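Local coordinates for protein 3-oxoadipate enol-lactonase (Burkholderia xenovorans, PDB 2XUA) that probably hydrolyses the enol-lactone of 3-oxoadipate in the catabolism of catechol, at residues Y58-H63 with E76-D81. Numbering follows the deposited sequence.
Sequences YDTRGH and EQLTGD
Arg61 meets the carboxylate of Asp81 side-on in a two-pronged salt bridge. Its NE donates to Asp81 OD2 over 2.8 Å, almost straight at 175°, and its NH2 reaches Asp81 OD1 at 3.1 Å on the syn lone pair of that oxygen. The guanidinium and carboxylate planes are nearly coplanar, 16° apart, and both acceptor oxygens lie in the guanidinium plane. A bend at chi3 (68°) turns NE and NH2 toward the carboxylate. Both carboxylate oxygens have further donors: Asn10 ND2 bonds to Asp81 OD1, while a water donates a hydrogen bond from its O to Asp81 OD2 at 2.7 Å and accepts one from Arg61 N, tying side chain and main chain of the arginine to the same aspartate. In this alpha/beta hydrolase fold the contact joins the loop after strand 54-58 to helix 75-88, which follows it in the chain. A second water spans the gap nearby, its O 2.6 Å from Tyr58 OH, and donates to Leu78 O; Tyr58 OH also bonds to Ser32 OG. Over one guanidinium face sits Gln77 CB, 3.7 Å from Arg61 CZ. Gln77 NE2 comes near Arg61 NH1, but both are donors and no hydrogen bond forms; Gln77 OE1 accepts one from Thr74 N. Leu78 CD2 packs against Thr60 CG2 and Arg61 CG, each 3.7 Å away, and Met101 touches both Leu78 and Thr60.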
loop_
_atom_site.group_PDB
_atom_site.type_symbol
_atom_site.label_atom_id
_atom_site.label_comp_id
_atom_site.label_asym_id
_atom_site.label_seq_id
_atom_site.Cartn_x
_atom_site.Cartn_y
_atom_site.Cartn_z
ATOM N N TYR B 58 2.012 -12.313 -1.412
ATOM C CA TYR B 58 2.432 -12.405 -0.042
ATOM C C TYR B 58 3.570 -11.414 0.188
ATOM O O TYR B 58 4.203 -10.949 -0.760
ATOM C CB TYR B 58 2.844 -13.878 0.293
ATOM C CG TYR B 58 4.139 -14.296 -0.341
ATOM C CD1 TYR B 58 5.333 -14.342 0.407
ATOM C CD2 TYR B 58 4.187 -14.689 -1.667
ATOM C CE1 TYR B 58 6.567 -14.702 -0.210
ATOM C CE2 TYR B 58 5.395 -15.055 -2.283
ATOM C CZ TYR B 58 6.570 -15.030 -1.547
ATOM O OH TYR B 58 7.736 -15.401 -2.149
ATOM N N ASP B 59 3.777 -11.063 1.444
ATOM C CA ASP B 59 4.938 -10.272 1.837
ATOM C C ASP B 59 6.065 -11.239 2.162
ATOM O O ASP B 59 5.977 -12.055 3.100
ATOM C CB ASP B 59 4.602 -9.365 3.015
ATOM C CG ASP B 59 3.751 -8.154 2.587
ATOM O OD1 ASP B 59 3.632 -7.928 1.395
ATOM O OD2 ASP B 59 3.203 -7.407 3.416
ATOM N N THR B 60 7.135 -11.127 1.390
ATOM C CA THR B 60 8.331 -11.961 1.643
ATOM C C THR B 60 8.789 -11.761 3.091
ATOM O O THR B 60 8.618 -10.697 3.667
ATOM C CB THR B 60 9.434 -11.514 0.654
ATOM O OG1 THR B 60 8.969 -11.682 -0.696
ATOM C CG2 THR B 60 10.758 -12.363 0.844
ATOM N N ARG B 61 9.388 -12.767 3.717
ATOM C CA ARG B 61 9.894 -12.556 5.080
ATOM C C ARG B 61 10.781 -11.295 5.125
ATOM O O ARG B 61 11.468 -10.957 4.168
ATOM C CB ARG B 61 10.722 -13.777 5.564
ATOM C CG ARG B 61 11.828 -14.166 4.635
ATOM C CD ARG B 61 12.803 -15.133 5.454
ATOM N NE ARG B 61 12.120 -16.409 5.734
ATOM C CZ ARG B 61 12.434 -17.263 6.712
ATOM N NH1 ARG B 61 13.445 -17.004 7.544
ATOM N NH2 ARG B 61 11.754 -18.402 6.834
ATOM N N GLY B 62 10.729 -10.607 6.237
ATOM C CA GLY B 62 11.453 -9.359 6.436
ATOM C C GLY B 62 10.777 -8.144 5.833
ATOM O O GLY B 62 11.344 -7.066 5.930
ATOM N N HIS B 63 9.613 -8.329 5.172
ATOM C CA HIS B 63 8.937 -7.234 4.418
ATOM C C HIS B 63 7.496 -7.022 4.846
ATOM O O HIS B 63 6.833 -7.914 5.401
ATOM C CB HIS B 63 8.912 -7.516 2.904
ATOM C CG HIS B 63 10.268 -7.483 2.242
ATOM N ND1 HIS B 63 11.180 -8.515 2.352
ATOM C CD2 HIS B 63 10.859 -6.538 1.464
ATOM C CE1 HIS B 63 12.276 -8.200 1.677
ATOM N NE2 HIS B 63 12.100 -7.011 1.118
ATOM N N GLU B 76 16.885 -20.981 0.285
ATOM C CA GLU B 76 16.092 -22.122 0.791
ATOM C C GLU B 76 15.012 -21.709 1.763
ATOM O O GLU B 76 13.947 -22.362 1.831
ATOM C CB GLU B 76 16.952 -23.217 1.485
ATOM C CG GLU B 76 17.912 -23.927 0.575
ATOM C CD GLU B 76 19.150 -23.111 0.212
ATOM O OE1 GLU B 76 19.592 -22.320 1.047
ATOM O OE2 GLU B 76 19.655 -23.251 -0.923
ATOM N N GLN B 77 15.255 -20.692 2.570
ATOM C CA GLN B 77 14.186 -20.235 3.424
ATOM C C GLN B 77 13.101 -19.598 2.505
ATOM O O GLN B 77 11.886 -19.821 2.666
ATOM C CB GLN B 77 14.645 -19.213 4.447
ATOM C CG GLN B 77 15.240 -19.832 5.752
ATOM C CD GLN B 77 16.051 -18.811 6.497
ATOM O OE1 GLN B 77 16.578 -17.888 5.881
ATOM N NE2 GLN B 77 16.142 -18.947 7.831
ATOM N N LEU B 78 13.554 -18.818 1.545
ATOM C CA LEU B 78 12.623 -18.106 0.666
ATOM C C LEU B 78 11.790 -19.042 -0.178
ATOM O O LEU B 78 10.606 -18.785 -0.415
ATOM C CB LEU B 78 13.344 -17.054 -0.191
ATOM C CG LEU B 78 14.150 -15.961 0.530
ATOM C CD1 LEU B 78 14.922 -15.234 -0.537
ATOM C CD2 LEU B 78 13.282 -14.957 1.326
ATOM N N THR B 79 12.386 -20.112 -0.654
ATOM C CA THR B 79 11.668 -21.077 -1.441
ATOM C C THR B 79 10.647 -21.812 -0.539
ATOM O O THR B 79 9.488 -22.023 -0.939
ATOM C CB THR B 79 12.637 -22.048 -2.111
ATOM O OG1 THR B 79 13.510 -21.329 -2.985
ATOM C CG2 THR B 79 11.906 -23.033 -3.036
ATOM N N GLY B 80 11.083 -22.177 0.664
ATOM C CA GLY B 80 10.276 -22.928 1.600
ATOM C C GLY B 80 9.112 -22.108 2.143
ATOM O O GLY B 80 8.055 -22.643 2.516
ATOM N N ASP B 81 9.315 -20.795 2.175
ATOM C CA ASP B 81 8.252 -19.892 2.503
ATOM C C ASP B 81 7.101 -20.043 1.487
ATOM O O ASP B 81 5.957 -20.136 1.910
ATOM C CB ASP B 81 8.775 -18.463 2.557
ATOM C CG ASP B 81 9.585 -18.203 3.798
ATOM O OD1 ASP B 81 9.700 -19.107 4.689
ATOM O OD2 ASP B 81 10.067 -17.082 3.938
HETATM O O HOH W 1 9.726 -15.997 -0.590
HETATM O O HOH W 2 9.358 -15.077 2.245
#